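PDB 5C0P: endo-arabinase, which probably hydrolyses O-glycosidic bonds within arabinan, as a metal-binding member of glycosyl hydrolase family 43. Local coordinates for residues A[134-139]-A[203-208]. Sequence-based numbering, arbitrary orientation.
Sequences CLDGSL and VTDAPF. With TRS (2-amino-2-hydroxymethyl-propane-1,3-diol), chain J.
Asp136 reaches from the start of strand 134-141 to the backbone of Ala206 at the start of strand 205-211. The two strands run nearly parallel, as innermost strands of adjacent blades in the five-bladed beta-propeller of family 43. Followed outward, Asp136 CB lies 3.6 Å from Ala206 N and also rests against Pro207 CD; Asp136 CG has Tris O2 3.4 Å away. With CG beside the backbone N (chi1 -70°), the carboxylate lies between Ala206 N and the hydroxyls of a Tris molecule, probably a crystallisation additive. OD1 accepts a hydrogen bond from Tris O1. Asp136 OD2 takes two hydrogen bonds: Tris O2 gives one at 2.6 Å, and Ala206 N gives the other at 2.8 Å, approaching on the anti side and 21° out of the carboxylate plane. Across the same pocket, Asp205 OD1 lies 3.8 Å from Asp136 OD2, while Asp205 OD2 is hydrogen-bonded to Tyr231 OH and weakly to Tris N. Leu135 CD1 packs 4.0 Å from Asp205 OD1 and also meets Thr204 O, while its CD2 lies against Tris. Farther along, the OG of Ser138 donates to Pro207 O at 2.8 Å, tilted 35° from the carbonyl plane. That carbonyl has a second donor, a water that also donates a hydrogen bond to Asp136 O and so bridges the two strands. His261, a magnesium ligand, touches both Asp136 and Ala206. An asparagine here puts an NH2 where one carboxylate oxygen sits and would probably leave either Ala206 N or a Tris hydroxyl facing a donor instead of an acceptor. Asp136 is predicted to tune the pKa of the catalytic glutamate and to orient the proton donor and substrate; two hydroxyls gripped by one carboxylate, itself anchored on the neighbouring blade, are consistent with a pocket built to hold sugar hydroxyls.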
# COMPACT_ATOMS: atom_id res chain seq x y z
N CYS A 134 3.84 -4.11 -12.75
CA CYS A 134 2.90 -3.90 -11.65
C CYS A 134 3.57 -3.41 -10.38
O CYS A 134 4.76 -3.65 -10.15
CB CYS A 134 2.14 -5.18 -11.32
SG CYS A 134 1.23 -5.90 -12.68
N LEU A 135 2.80 -2.73 -9.54
CA LEU A 135 3.33 -2.23 -8.28
C LEU A 135 2.25 -2.06 -7.23
O LEU A 135 1.05 -2.13 -7.53
CB LEU A 135 4.10 -0.92 -8.48
CG LEU A 135 3.49 0.27 -9.22
CD1 LEU A 135 2.48 1.04 -8.39
CD2 LEU A 135 4.60 1.21 -9.69
N ASP A 136 2.70 -1.85 -6.00
CA ASP A 136 1.84 -1.51 -4.87
C ASP A 136 0.82 -2.60 -4.55
O ASP A 136 -0.30 -2.30 -4.16
CB ASP A 136 1.14 -0.14 -5.09
CG ASP A 136 2.10 1.03 -5.01
OD1 ASP A 136 3.31 0.83 -4.71
OD2 ASP A 136 1.65 2.18 -5.24
N GLY A 137 1.20 -3.86 -4.73
CA GLY A 137 0.32 -4.96 -4.35
C GLY A 137 -0.00 -4.93 -2.87
O GLY A 137 0.90 -4.89 -2.01
N SER A 138 -1.30 -4.94 -2.56
CA SER A 138 -1.76 -4.90 -1.18
C SER A 138 -2.72 -6.04 -0.89
O SER A 138 -3.17 -6.75 -1.80
CB SER A 138 -2.43 -3.56 -0.87
OG SER A 138 -3.63 -3.41 -1.60
N LEU A 139 -3.04 -6.23 0.39
CA LEU A 139 -3.89 -7.33 0.83
C LEU A 139 -5.17 -6.78 1.44
O LEU A 139 -5.13 -5.88 2.30
CB LEU A 139 -3.14 -8.18 1.87
CG LEU A 139 -3.87 -9.39 2.46
CD1 LEU A 139 -4.09 -10.45 1.41
CD2 LEU A 139 -3.08 -9.95 3.63
N VAL A 203 -1.47 8.45 -13.27
CA VAL A 203 -0.89 7.52 -12.31
C VAL A 203 -1.95 6.79 -11.50
O VAL A 203 -2.96 7.38 -11.11
CB VAL A 203 0.01 8.31 -11.34
CG1 VAL A 203 0.46 7.45 -10.14
CG2 VAL A 203 1.20 8.90 -12.07
N THR A 204 -1.73 5.49 -11.26
CA THR A 204 -2.41 4.77 -10.18
C THR A 204 -1.37 4.28 -9.18
O THR A 204 -0.43 3.57 -9.55
CB THR A 204 -3.23 3.56 -10.66
OG1 THR A 204 -2.43 2.75 -11.52
CG2 THR A 204 -4.49 4.00 -11.39
N ASP A 205 -1.56 4.67 -7.92
CA ASP A 205 -0.71 4.24 -6.81
C ASP A 205 -1.58 3.72 -5.67
O ASP A 205 -2.71 4.18 -5.47
CB ASP A 205 0.11 5.42 -6.24
CG ASP A 205 1.38 5.73 -7.03
OD1 ASP A 205 1.81 4.95 -7.90
OD2 ASP A 205 2.00 6.78 -6.72
N ALA A 206 -1.04 2.77 -4.91
CA ALA A 206 -1.46 2.54 -3.52
C ALA A 206 -2.90 2.10 -3.20
O ALA A 206 -3.45 2.54 -2.21
CB ALA A 206 -1.14 3.80 -2.70
N PRO A 207 -3.49 1.21 -4.01
CA PRO A 207 -4.85 0.80 -3.65
C PRO A 207 -4.94 0.13 -2.27
O PRO A 207 -4.11 -0.71 -1.91
CB PRO A 207 -5.21 -0.22 -4.73
CG PRO A 207 -3.87 -0.75 -5.21
CD PRO A 207 -2.95 0.43 -5.14
N PHE A 208 -5.96 0.51 -1.50
CA PHE A 208 -6.19 -0.05 -0.19
C PHE A 208 -7.68 0.00 0.11
O PHE A 208 -8.29 1.06 0.01
CB PHE A 208 -5.42 0.74 0.87
CG PHE A 208 -5.45 0.09 2.23
CD1 PHE A 208 -4.54 -0.90 2.56
CD2 PHE A 208 -6.41 0.45 3.16
CE1 PHE A 208 -4.57 -1.52 3.81
CE2 PHE A 208 -6.46 -0.16 4.40
CZ PHE A 208 -5.54 -1.14 4.73
C TRS J . 5.32 4.32 -5.25
C1 TRS J . 5.23 3.30 -6.38
C2 TRS J . 4.31 3.96 -4.17
C3 TRS J . 6.75 4.41 -4.71
N TRS J . 4.98 5.64 -5.80
O1 TRS J . 5.64 2.01 -5.95
O2 TRS J . 2.99 4.28 -4.57
O3 TRS J . 6.92 5.52 -3.83
O HOH W 1 -1.31 -0.54 -2.36